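Local coordinates for YrdC-like domain-containing protein (Streptococcus mutans, PDB 3L7V) that is of unknown function but carries a YrdC-like domain, and may bind double-stranded RNA and take part in tRNA modification, at residues 57-62 with 70-75; 93-98 with 181-186; 36-41 with 212-217. All blocks are in the same frame, centred on the assembly; numbering follows the deposited sequence.

Overall arrangement
All three contacts lie in one mixed beta sheet. Interactions 1 and 2 are buried, whereas interaction 3 joins the outermost strand 37-40 to strand 213-216 and is only partly buried, its centre about 20 Å from that of interaction 2. Strand 213-216 borders strand 59-64, with Val61 N 2.9 Å from Leu213 O, a probable hydrogen bond linking interactions 1 and 3. Strands 67-72 and 185-188 likewise connect interactions 1 and 2. Interactions 1 and 2 are antiparallel and mostly pack aliphatic, sulfur and selenium atoms, with a water in each and a carboxylate at the open end of interaction 1, while parallel interaction 3 adds a histidine-carboxylate bond and a sulfate ion on the face of His38 and His40.

Interaction 1 (57-62 with 70-75); sequences GGVIVC and IMTSDK
The beta hairpin formed by strands 59-64 and 67-72, part of the central sheet of the YrdC-like fold, is held here by the antiparallel pair Ile60 and Met71. This is a hydrogen-bonded pair: Ile60 N donates to Met71 O at 3.1 Å, and Met71 N returns a bond to Ile60 O at 3.0 Å. Both bonds are nearly straight. The two side chains rise together from one face of the sheet, with Ile60 CG1 lying 3.9 Å from Met71 CB. Met71, a selenomethionine, runs extended as far as SE, which lies 3.9 Å from Cys62 SG, and the chain then bends (chi3 41°) to direct CE; beyond the hairpin Met71 also packs on Ile172 of helix 167-180.

The other face carries Val59, Val61 and Ile70, towards helix 75-85. Val61 and Ile70 form a non-hydrogen-bonded pair, and the two branches of Ile70 divide their contacts: CG2 meets Val59 CG1 at 3.6 Å, whereas CG1 turns to Val61 CG2 at 4.1 Å.

Past the paired region the strands diverge, and polar groups bridge the gap. A water accepts from Ser73 N and donates to Gly58 O at 3.0 Å. Farther out, Asp74 occupies the N-cap of helix 75-85 and divides its carboxylate between two tasks. OD1 caps Gly77 N, fixing the group at the helix start, while OD2 turns back across the opening of the hairpin and receives Gly57 N through its syn lone pair, 2.9 Å away with an N-H...O angle of 169°.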
ATOM      1  N   GLY A  57      -9.061  17.472  -3.107  1.00 32.90           N
ATOM      2  CA  GLY A  57      -8.964  17.340  -1.659  1.00 27.83           C
ATOM      3  C   GLY A  57      -9.790  16.230  -1.013  1.00 26.86           C
ATOM      4  O   GLY A  57      -9.921  16.172   0.208  1.00 26.43           O
ATOM      5  N   GLY A  58     -10.359  15.346  -1.820  1.00 30.32           N
ATOM      6  CA  GLY A  58     -11.201  14.283  -1.287  1.00 33.23           C
ATOM      7  C   GLY A  58     -10.446  13.292  -0.415  1.00 28.86           C
ATOM      8  O   GLY A  58      -9.284  12.979  -0.688  1.00 27.62           O
ATOM      9  N   VAL A  59     -11.123  12.805   0.627  1.00 24.81           N
ATOM     10  CA  VAL A  59     -10.576  11.848   1.600  1.00 22.42           C
ATOM     11  C   VAL A  59     -11.670  10.885   2.077  1.00 24.22           C
ATOM     12  O   VAL A  59     -12.731  11.325   2.542  1.00 23.24           O
ATOM     13  CB  VAL A  59     -10.023  12.547   2.869  1.00 24.11           C
ATOM     14  CG1 VAL A  59      -9.543  11.512   3.871  1.00 22.46           C
ATOM     15  CG2 VAL A  59      -8.907  13.538   2.533  1.00 20.67           C
ATOM     16  N   ILE A  60     -11.406   9.578   1.976  1.00 14.20           N
ATOM     17  CA  ILE A  60     -12.344   8.563   2.456  1.00 15.94           C
ATOM     18  C   ILE A  60     -11.703   7.527   3.388  1.00 20.55           C
ATOM     19  O   ILE A  60     -10.477   7.421   3.457  1.00 16.38           O
ATOM     20  CB  ILE A  60     -13.041   7.823   1.283  1.00 22.57           C
ATOM     21  CG1 ILE A  60     -12.073   6.860   0.586  1.00 19.54           C
ATOM     22  CG2 ILE A  60     -13.632   8.810   0.274  1.00 18.45           C
ATOM     23  CD1 ILE A  60     -12.740   6.052  -0.484  1.00 13.44           C
ATOM     24  N   VAL A  61     -12.546   6.788   4.120  1.00 22.03           N
ATOM     25  CA  VAL A  61     -12.107   5.613   4.872  1.00 15.99           C
ATOM     26  C   VAL A  61     -12.626   4.367   4.150  1.00 22.98           C
ATOM     27  O   VAL A  61     -13.740   4.391   3.626  1.00 22.10           O
ATOM     28  CB  VAL A  61     -12.567   5.648   6.356  1.00 30.10           C
ATOM     29  CG1 VAL A  61     -12.616   4.241   6.936  1.00 22.43           C
ATOM     30  CG2 VAL A  61     -11.637   6.543   7.201  1.00 19.92           C
ATOM     31  N   CYS A  62     -11.818   3.298   4.119  1.00 23.53           N
ATOM     32  CA  CYS A  62     -12.062   2.133   3.261  1.00 17.28           C
ATOM     33  C   CYS A  62     -11.492   0.834   3.849  1.00 15.43           C
ATOM     34  O   CYS A  62     -10.366   0.827   4.341  1.00 17.12           O
ATOM     35  CB  CYS A  62     -11.435   2.399   1.882  1.00 25.27           C
ATOM     36  SG  CYS A  62     -11.542   1.090   0.616  1.00 32.78           S
ATOM     37  N   ILE A  70      -7.140   5.099   5.411  1.00 19.28           N
ATOM     38  CA  ILE A  70      -7.510   6.397   4.856  1.00 22.76           C
ATOM     39  C   ILE A  70      -6.888   6.574   3.453  1.00 20.49           C
ATOM     40  O   ILE A  70      -5.698   6.339   3.269  1.00 25.07           O
ATOM     41  CB  ILE A  70      -7.057   7.538   5.797  1.00 23.74           C
ATOM     42  CG1 ILE A  70      -7.574   7.270   7.215  1.00 20.65           C
ATOM     43  CG2 ILE A  70      -7.521   8.902   5.260  1.00 19.15           C
ATOM     44  CD1 ILE A  70      -6.875   8.058   8.310  1.00 20.49           C
HETATM   45  N   MSE A  71      -7.706   6.990   2.484  1.00 17.87           N
HETATM   46  CA  MSE A  71      -7.341   7.075   1.065  1.00 21.62           C
HETATM   47  C   MSE A  71      -7.527   8.486   0.494  1.00 26.28           C
HETATM   48  O   MSE A  71      -8.573   9.120   0.719  1.00 20.14           O
HETATM   49  CB  MSE A  71      -8.233   6.141   0.234  1.00 28.83           C
HETATM   50  CG  MSE A  71      -7.861   4.676   0.210  1.00 36.99           C
HETATM   51 SE   MSE A  71      -9.031   3.644  -1.002  0.70 47.27          SE
HETATM   52  CE  MSE A  71      -9.140   4.927  -2.493  1.00  7.14           C
ATOM     53  N   THR A  72      -6.536   8.954  -0.273  1.00 25.21           N
ATOM     54  CA  THR A  72      -6.586  10.254  -0.969  1.00 23.35           C
ATOM     55  C   THR A  72      -5.773  10.231  -2.272  1.00 28.77           C
ATOM     56  O   THR A  72      -5.034   9.275  -2.534  1.00 28.70           O
ATOM     57  CB  THR A  72      -6.104  11.453  -0.081  1.00 35.14           C
ATOM     58  OG1 THR A  72      -4.746  11.261   0.340  1.00 30.70           O
ATOM     59  CG2 THR A  72      -6.972  11.593   1.132  1.00 44.59           C
ATOM     60  N   SER A  73      -5.907  11.285  -3.081  1.00 26.97           N
ATOM     61  CA  SER A  73      -5.205  11.350  -4.363  1.00 25.74           C
ATOM     62  C   SER A  73      -4.499  12.686  -4.692  1.00 24.48           C
ATOM     63  O   SER A  73      -4.026  12.868  -5.812  1.00 25.16           O
ATOM     64  CB  SER A  73      -6.127  10.917  -5.514  1.00 28.19           C
ATOM     65  OG  SER A  73      -7.083  11.916  -5.807  1.00 42.84           O
ATOM     66  N   ASP A  74      -4.403  13.604  -3.729  1.00 21.89           N
ATOM     67  CA  ASP A  74      -3.622  14.824  -3.944  1.00 24.56           C
ATOM     68  C   ASP A  74      -2.992  15.411  -2.681  1.00 22.37           C
ATOM     69  O   ASP A  74      -3.230  14.935  -1.572  1.00 32.04           O
ATOM     70  CB  ASP A  74      -4.458  15.884  -4.672  1.00 37.96           C
ATOM     71  CG  ASP A  74      -5.723  16.255  -3.915  1.00 42.34           C
ATOM     72  OD1 ASP A  74      -5.769  16.060  -2.678  1.00 46.79           O
ATOM     73  OD2 ASP A  74      -6.675  16.737  -4.566  1.00 36.81           O
ATOM     74  N   LYS A  75      -2.180  16.449  -2.852  1.00 21.06           N
ATOM     75  CA  LYS A  75      -1.501  17.093  -1.721  1.00 22.89           C
ATOM     76  C   LYS A  75      -2.463  17.646  -0.644  1.00 27.19           C
ATOM     77  O   LYS A  75      -2.251  17.434   0.558  1.00 28.07           O
ATOM     78  CB  LYS A  75      -0.562  18.193  -2.234  1.00 34.14           C
ATOM     79  CG  LYS A  75       0.147  18.995  -1.153  1.00 36.35           C
ATOM     80  CD  LYS A  75       1.238  18.190  -0.488  1.00 43.73           C
ATOM     81  CE  LYS A  75       2.064  19.063   0.463  1.00 53.03           C
ATOM     82  NZ  LYS A  75       2.971  20.013  -0.244  1.00 56.68           N
TER
HETATM   83  O   HOH W   1      -7.916  13.387  -3.318  1.00 33.59           O

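Interaction 2 (93-98 with 181-186); sequences GVVLCG and GRMVYA
Leu96 and Val184 join at the end of an antiparallel ladder that sets strand 94-96 beside strand 185-188 in the middle of the YrdC-like sheet. Backbone bonds carry it. Val94 and Ala186 make a hydrogen-bonded pair: Val94 N reaches Ala186 O at 3.0 Å, and the return bond from Ala186 N to Val94 O is longer and more bent, at 3.2 Å and 140°. Leu96 N then donates almost straight to Val184 O at 3.2 Å. Where the chains separate, a water continues the link, donating to Leu96 O and accepting from Val184 N.

Apolar contacts form on both faces. On one, Val95 lies against Met183, a selenomethionine whose chain bends at chi3 (60°) and brings its terminal CE to Val95 CG1 at 3.7 Å; Tyr185 follows on this face, offering its ring edge to Val95 CG2. Strand 158-163 lies along the other edge of strand 94-96, and its Ser159 and Phe161 also touch Val95. On the opposite face Met71 of the hairpin packs on Leu96 and Val184. There one methyl, Leu96 CD1, serves two partners, lying 3.7 Å from Val184 CG1 and 3.8 Å from Ala186 CB.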
ATOM      1  N   GLY A  93       3.075   8.175   3.134  1.00 33.80           N
ATOM      2  CA  GLY A  93       2.007   7.281   2.702  1.00 32.82           C
ATOM      3  C   GLY A  93       2.518   6.322   1.625  1.00 34.76           C
ATOM      4  O   GLY A  93       3.579   6.547   1.032  1.00 31.75           O
ATOM      5  N   VAL A  94       1.762   5.257   1.366  1.00 33.02           N
ATOM      6  CA  VAL A  94       2.142   4.226   0.392  1.00 22.60           C
ATOM      7  C   VAL A  94       1.388   4.385  -0.935  1.00 25.20           C
ATOM      8  O   VAL A  94       0.325   5.022  -0.974  1.00 22.26           O
ATOM      9  CB  VAL A  94       1.830   2.827   0.951  1.00 22.82           C
ATOM     10  CG1 VAL A  94       2.364   2.691   2.376  1.00 19.45           C
ATOM     11  CG2 VAL A  94       0.336   2.569   0.921  1.00 17.98           C
ATOM     12  N   VAL A  95       1.928   3.807  -2.012  1.00 23.88           N
ATOM     13  CA  VAL A  95       1.274   3.829  -3.332  1.00 20.30           C
ATOM     14  C   VAL A  95       0.420   2.572  -3.605  1.00 19.68           C
ATOM     15  O   VAL A  95       0.940   1.457  -3.637  1.00 21.23           O
ATOM     16  CB  VAL A  95       2.302   4.004  -4.481  1.00 18.09           C
ATOM     17  CG1 VAL A  95       1.592   4.103  -5.818  1.00 25.61           C
ATOM     18  CG2 VAL A  95       3.169   5.227  -4.259  1.00 12.41           C
ATOM     19  N   LEU A  96      -0.884   2.755  -3.804  1.00 19.48           N
ATOM     20  CA  LEU A  96      -1.804   1.628  -4.047  1.00 25.42           C
ATOM     21  C   LEU A  96      -1.938   1.296  -5.545  1.00 26.52           C
ATOM     22  O   LEU A  96      -2.524   2.077  -6.295  1.00 17.05           O
ATOM     23  CB  LEU A  96      -3.203   1.929  -3.477  1.00 18.74           C
ATOM     24  CG  LEU A  96      -3.400   2.163  -1.971  1.00 19.27           C
ATOM     25  CD1 LEU A  96      -4.822   2.629  -1.685  1.00 17.98           C
ATOM     26  CD2 LEU A  96      -3.072   0.917  -1.155  1.00 17.63           C
ATOM     27  N   CYS A  97      -1.411   0.140  -5.964  1.00 28.03           N
ATOM     28  CA  CYS A  97      -1.412  -0.276  -7.382  1.00 29.93           C
ATOM     29  C   CYS A  97      -2.649  -1.112  -7.766  1.00 27.74           C
ATOM     30  O   CYS A  97      -2.959  -2.115  -7.123  1.00 30.15           O
ATOM     31  CB  CYS A  97      -0.114  -1.050  -7.739  1.00 11.78           C
ATOM     32  SG  CYS A  97       1.438  -0.064  -7.678  1.00 30.16           S
ATOM     33  N   GLY A  98      -3.335  -0.705  -8.829  1.00 23.35           N
ATOM     34  CA  GLY A  98      -4.532  -1.390  -9.289  1.00 22.08           C
ATOM     35  C   GLY A  98      -4.267  -2.405 -10.401  1.00 26.81           C
ATOM     36  O   GLY A  98      -5.191  -3.097 -10.858  1.00 21.84           O
ATOM     37  N   GLY A 181      -6.131   8.344 -15.464  1.00 21.33           N
ATOM     38  CA  GLY A 181      -4.685   8.434 -15.359  1.00 21.45           C
ATOM     39  C   GLY A 181      -4.210   8.962 -14.012  1.00 24.41           C
ATOM     40  O   GLY A 181      -3.133   9.565 -13.925  1.00 30.74           O
ATOM     41  N   ARG A 182      -4.993   8.730 -12.958  1.00 17.15           N
ATOM     42  CA  ARG A 182      -4.645   9.232 -11.624  1.00 18.86           C
ATOM     43  C   ARG A 182      -4.206   8.134 -10.637  1.00 26.18           C
ATOM     44  O   ARG A 182      -4.618   6.981 -10.759  1.00 25.83           O
ATOM     45  CB  ARG A 182      -5.821  10.003 -11.023  1.00 23.74           C
ATOM     46  CG  ARG A 182      -6.310  11.163 -11.870  1.00 30.72           C
ATOM     47  CD  ARG A 182      -7.371  11.929 -11.124  1.00 34.77           C
ATOM     48  NE  ARG A 182      -8.074  12.893 -11.964  0.50 37.25           N
ATOM     49  CZ  ARG A 182      -8.696  13.966 -11.488  1.00 36.04           C
ATOM     50  NH1 ARG A 182      -8.684  14.204 -10.185  1.00 35.20           N
ATOM     51  NH2 ARG A 182      -9.312  14.805 -12.304  1.00 33.42           N
HETATM   52  N   MSE A 183      -3.390   8.516  -9.651  1.00 27.48           N
HETATM   53  CA  MSE A 183      -2.917   7.609  -8.591  1.00 31.27           C
HETATM   54  C   MSE A 183      -3.703   7.748  -7.261  1.00 24.67           C
HETATM   55  O   MSE A 183      -4.357   8.759  -7.026  1.00 25.25           O
HETATM   56  CB  MSE A 183      -1.425   7.857  -8.324  1.00 25.75           C
HETATM   57  CG  MSE A 183      -0.487   7.590  -9.510  1.00 24.08           C
HETATM   58 SE   MSE A 183       1.317   8.343  -9.209  0.80 49.34          SE
HETATM   59  CE  MSE A 183       1.775   7.351  -7.599  1.00 82.09           C
ATOM     60  N   VAL A 184      -3.624   6.735  -6.395  1.00 27.13           N
ATOM     61  CA  VAL A 184      -4.258   6.788  -5.061  1.00 21.50           C
ATOM     62  C   VAL A 184      -3.269   6.417  -3.936  1.00 18.11           C
ATOM     63  O   VAL A 184      -2.481   5.487  -4.086  1.00 19.11           O
ATOM     64  CB  VAL A 184      -5.511   5.874  -4.984  1.00 22.49           C
ATOM     65  CG1 VAL A 184      -5.928   5.648  -3.550  1.00 24.02           C
ATOM     66  CG2 VAL A 184      -6.662   6.473  -5.774  1.00 19.81           C
ATOM     67  N   TYR A 185      -3.299   7.164  -2.830  1.00 19.08           N
ATOM     68  CA  TYR A 185      -2.330   7.006  -1.733  1.00 20.71           C
ATOM     69  C   TYR A 185      -3.042   6.698  -0.419  1.00 23.51           C
ATOM     70  O   TYR A 185      -4.237   6.976  -0.279  1.00 30.51           O
ATOM     71  CB  TYR A 185      -1.471   8.270  -1.562  1.00 24.55           C
ATOM     72  CG  TYR A 185      -0.975   8.861  -2.863  1.00 29.71           C
ATOM     73  CD1 TYR A 185      -1.502  10.052  -3.354  1.00 28.46           C
ATOM     74  CD2 TYR A 185       0.015   8.222  -3.608  1.00 21.73           C
ATOM     75  CE1 TYR A 185      -1.061  10.591  -4.551  1.00 26.71           C
ATOM     76  CE2 TYR A 185       0.456   8.754  -4.800  1.00 20.34           C
ATOM     77  CZ  TYR A 185      -0.081   9.938  -5.271  1.00 25.03           C
ATOM     78  OH  TYR A 185       0.364  10.469  -6.464  1.00 28.67           O
ATOM     79  N   ALA A 186      -2.314   6.142   0.553  1.00 16.24           N
ATOM     80  CA  ALA A 186      -2.957   5.642   1.766  1.00 20.34           C
ATOM     81  C   ALA A 186      -2.073   5.523   2.998  1.00 24.65           C
ATOM     82  O   ALA A 186      -0.843   5.530   2.919  1.00 22.61           O
ATOM     83  CB  ALA A 186      -3.628   4.304   1.500  1.00 22.63           C
TER
HETATM   84  O   HOH W   2      -2.744   4.233  -7.762  1.00 19.11           O

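Interaction 3 (36-41 with 212-217); sequences TKHIHW and DLVIEA. With SO4 (sulfate ion), chain D.
His38 ND1 donates to Glu216 OE2 at 2.7 Å, almost straight at 173°. The oxygen lies in the imidazole plane and uses its anti lone pair, while the carboxylate is turned 79° against the ring. NE2 of the same ring is hydrogen-bonded to Glu208 OE2, so carboxylates at both nitrogens may favour a charged imidazolium. Val214 CB packs over one face of the ring, a CH-pi contact 4.0 Å from the centroid. Next along, the CB of Glu216 covers one face of the His40 ring, offset toward its rim; His40 ND1 donates, along a bent line, to O1 of a sulfate probably from the crystallisation liquor, at 3.0 Å.

The backbones run parallel in matched register: Ile39 N donates to Val214 O, and Ile39 O accepts Glu216 N at 2.9 Å. On the reverse face, Ile39 CG1 stands between its backbone N and carbonyl carbon (chi1 52°), which carries CD1 to both Ile215 CG1 at 3.9 Å and Leu213 CD2 at 4.0 Å.

Strand 37-40 thus edges the sheet beside strand 213-216, which continues onto strand 59-64. Helix 47-54 packs against Ile39 and Leu213, helix 167-180 covers Trp41, and helix 218-223 binds the sulfate through Asp218 N and Asp219 N.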
ATOM      1  N   THR A  36     -20.750  12.834   9.420  1.00 32.32           N
ATOM      2  CA  THR A  36     -20.169  12.050   8.324  1.00 26.58           C
ATOM      3  C   THR A  36     -21.089  10.926   7.831  1.00 25.82           C
ATOM      4  O   THR A  36     -21.644  10.166   8.627  1.00 25.80           O
ATOM      5  CB  THR A  36     -18.815  11.448   8.727  1.00 30.29           C
ATOM      6  OG1 THR A  36     -17.966  12.490   9.215  1.00 30.28           O
ATOM      7  CG2 THR A  36     -18.149  10.766   7.530  1.00 33.97           C
ATOM      8  N   LYS A  37     -21.239  10.829   6.513  1.00 20.75           N
ATOM      9  CA  LYS A  37     -22.043   9.778   5.889  1.00 22.50           C
ATOM     10  C   LYS A  37     -21.352   8.395   5.931  1.00 24.27           C
ATOM     11  O   LYS A  37     -20.165   8.276   5.633  1.00 19.84           O
ATOM     12  CB  LYS A  37     -22.367  10.178   4.437  1.00 19.17           C
ATOM     13  CG  LYS A  37     -23.103   9.114   3.640  1.00 22.94           C
ATOM     14  CD  LYS A  37     -24.447   8.806   4.264  1.00 27.81           C
ATOM     15  CE  LYS A  37     -25.226   7.788   3.434  1.00 31.90           C
ATOM     16  NZ  LYS A  37     -26.529   7.455   4.063  1.00 29.97           N
ATOM     17  N   HIS A  38     -22.102   7.366   6.324  1.00 25.77           N
ATOM     18  CA  HIS A  38     -21.610   5.985   6.342  1.00 25.14           C
ATOM     19  C   HIS A  38     -22.438   5.154   5.371  1.00 26.75           C
ATOM     20  O   HIS A  38     -23.670   5.278   5.348  1.00 25.32           O
ATOM     21  CB  HIS A  38     -21.755   5.355   7.738  1.00 25.38           C
ATOM     22  CG  HIS A  38     -20.822   5.906   8.771  1.00 26.94           C
ATOM     23  ND1 HIS A  38     -20.187   5.107   9.696  1.00 27.56           N
ATOM     24  CD2 HIS A  38     -20.432   7.176   9.041  1.00 27.89           C
ATOM     25  CE1 HIS A  38     -19.441   5.858  10.487  1.00 26.50           C
ATOM     26  NE2 HIS A  38     -19.569   7.118  10.108  1.00 25.84           N
ATOM     27  N   ILE A  39     -21.766   4.301   4.594  1.00 21.64           N
ATOM     28  CA  ILE A  39     -22.424   3.352   3.688  1.00 23.45           C
ATOM     29  C   ILE A  39     -21.841   1.935   3.832  1.00 26.51           C
ATOM     30  O   ILE A  39     -20.744   1.761   4.356  1.00 25.56           O
ATOM     31  CB  ILE A  39     -22.295   3.773   2.199  1.00 28.48           C
ATOM     32  CG1 ILE A  39     -20.833   4.045   1.833  1.00 32.67           C
ATOM     33  CG2 ILE A  39     -23.123   4.992   1.901  1.00 27.53           C
ATOM     34  CD1 ILE A  39     -20.594   4.180   0.331  1.00 29.33           C
ATOM     35  N   HIS A  40     -22.573   0.932   3.346  1.00 28.04           N
ATOM     36  CA  HIS A  40     -22.095  -0.456   3.353  1.00 33.78           C
ATOM     37  C   HIS A  40     -21.657  -0.959   1.966  1.00 34.39           C
ATOM     38  O   HIS A  40     -22.427  -0.901   1.009  1.00 38.11           O
ATOM     39  CB  HIS A  40     -23.158  -1.389   3.943  1.00 30.23           C
ATOM     40  CG  HIS A  40     -23.261  -1.323   5.438  1.00 42.13           C
ATOM     41  ND1 HIS A  40     -22.685  -2.263   6.268  1.00 46.27           N
ATOM     42  CD2 HIS A  40     -23.877  -0.432   6.253  1.00 45.22           C
ATOM     43  CE1 HIS A  40     -22.943  -1.955   7.527  1.00 43.06           C
ATOM     44  NE2 HIS A  40     -23.663  -0.847   7.546  1.00 45.72           N
ATOM     45  N   TRP A  41     -20.421  -1.453   1.864  1.00 29.79           N
ATOM     46  CA  TRP A  41     -19.897  -2.000   0.602  1.00 25.29           C
ATOM     47  C   TRP A  41     -20.643  -3.275   0.208  1.00 29.67           C
ATOM     48  O   TRP A  41     -20.836  -4.161   1.037  1.00 37.28           O
ATOM     49  CB  TRP A  41     -18.396  -2.279   0.721  1.00 20.67           C
ATOM     50  CG  TRP A  41     -17.767  -2.863  -0.521  1.00 18.01           C
ATOM     51  CD1 TRP A  41     -17.765  -2.316  -1.775  1.00 15.69           C
ATOM     52  CD2 TRP A  41     -17.051  -4.104  -0.627  1.00 13.15           C
ATOM     53  NE1 TRP A  41     -17.100  -3.140  -2.651  1.00 12.88           N
ATOM     54  CE2 TRP A  41     -16.643  -4.240  -1.971  1.00 11.41           C
ATOM     55  CE3 TRP A  41     -16.720  -5.119   0.283  1.00 18.01           C
ATOM     56  CZ2 TRP A  41     -15.920  -5.348  -2.431  1.00 16.65           C
ATOM     57  CZ3 TRP A  41     -15.991  -6.219  -0.175  1.00 20.58           C
ATOM     58  CH2 TRP A  41     -15.602  -6.323  -1.518  1.00 16.56           C
ATOM     59  N   ASP A 212     -14.585  12.607   4.640  1.00 20.17           N
ATOM     60  CA  ASP A 212     -15.792  12.899   3.850  1.00 21.15           C
ATOM     61  C   ASP A 212     -16.779  11.719   3.708  1.00 28.77           C
ATOM     62  O   ASP A 212     -17.962  11.936   3.472  1.00 32.75           O
ATOM     63  CB  ASP A 212     -15.436  13.434   2.452  1.00 15.51           C
ATOM     64  CG  ASP A 212     -14.450  14.606   2.487  1.00 23.68           C
ATOM     65  OD1 ASP A 212     -14.516  15.451   3.407  1.00 27.01           O
ATOM     66  OD2 ASP A 212     -13.593  14.678   1.578  1.00 24.94           O
ATOM     67  N   LEU A 213     -16.291  10.485   3.843  1.00 25.68           N
ATOM     68  CA  LEU A 213     -17.130   9.281   3.749  1.00 22.54           C
ATOM     69  C   LEU A 213     -16.452   8.079   4.427  1.00 26.04           C
ATOM     70  O   LEU A 213     -15.231   7.935   4.369  1.00 26.67           O
ATOM     71  CB  LEU A 213     -17.418   8.936   2.283  1.00 23.42           C
ATOM     72  CG  LEU A 213     -18.246   7.698   1.926  1.00 21.38           C
ATOM     73  CD1 LEU A 213     -19.724   7.993   2.064  1.00 23.77           C
ATOM     74  CD2 LEU A 213     -17.940   7.234   0.509  1.00 16.83           C
ATOM     75  N   VAL A 214     -17.249   7.224   5.063  1.00 23.34           N
ATOM     76  CA  VAL A 214     -16.757   5.974   5.639  1.00 21.93           C
ATOM     77  C   VAL A 214     -17.461   4.768   5.015  1.00 26.29           C
ATOM     78  O   VAL A 214     -18.685   4.634   5.116  1.00 26.02           O
ATOM     79  CB  VAL A 214     -16.987   5.906   7.175  1.00 18.73           C
ATOM     80  CG1 VAL A 214     -16.448   4.581   7.736  1.00 16.83           C
ATOM     81  CG2 VAL A 214     -16.351   7.114   7.889  1.00 16.06           C
ATOM     82  N   ILE A 215     -16.689   3.887   4.380  1.00 19.34           N
ATOM     83  CA  ILE A 215     -17.243   2.667   3.818  1.00 18.38           C
ATOM     84  C   ILE A 215     -17.039   1.517   4.810  1.00 22.81           C
ATOM     85  O   ILE A 215     -15.904   1.249   5.213  1.00 25.44           O
ATOM     86  CB  ILE A 215     -16.583   2.347   2.456  1.00 21.32           C
ATOM     87  CG1 ILE A 215     -16.903   3.442   1.430  1.00 26.12           C
ATOM     88  CG2 ILE A 215     -17.005   0.988   1.949  1.00 17.13           C
ATOM     89  CD1 ILE A 215     -15.899   3.518   0.251  1.00 26.59           C
ATOM     90  N   GLU A 216     -18.138   0.859   5.201  1.00 26.26           N
ATOM     91  CA  GLU A 216     -18.133  -0.219   6.209  1.00 26.90           C
ATOM     92  C   GLU A 216     -18.223  -1.633   5.608  1.00 23.51           C
ATOM     93  O   GLU A 216     -18.930  -1.835   4.621  1.00 21.38           O
ATOM     94  CB  GLU A 216     -19.296  -0.043   7.199  1.00 25.24           C
ATOM     95  CG  GLU A 216     -19.326   1.309   7.915  1.00 31.54           C
ATOM     96  CD  GLU A 216     -20.331   1.365   9.072  1.00 34.25           C
ATOM     97  OE1 GLU A 216     -20.956   0.330   9.400  1.00 37.94           O
ATOM     98  OE2 GLU A 216     -20.488   2.451   9.664  1.00 31.27           O
ATOM     99  N   ALA A 217     -17.517  -2.592   6.221  1.00 18.59           N
ATOM    100  CA  ALA A 217     -17.563  -4.019   5.848  1.00 18.36           C
ATOM    101  C   ALA A 217     -16.875  -4.924   6.888  1.00 22.47           C
ATOM    102  O   ALA A 217     -16.018  -5.733   6.535  1.00 20.01           O
ATOM    103  CB  ALA A 217     -16.950  -4.253   4.461  1.00 17.79           C
TER
HETATM  104  S   SO4 D 264     -20.943  -4.945   8.149  1.00 51.64           S
HETATM  105  O1  SO4 D 264     -21.243  -4.846   6.724  1.00 55.12           O
HETATM  106  O2  SO4 D 264     -20.022  -3.863   8.502  1.00 44.76           O
HETATM  107  O3  SO4 D 264     -22.178  -4.818   8.923  1.00 58.00           O
HETATM  108  O4  SO4 D 264     -20.343  -6.249   8.431  1.00 47.86           O
HETATM  109  O   HOH W   3     -20.494  12.987   4.685  1.00 35.38           O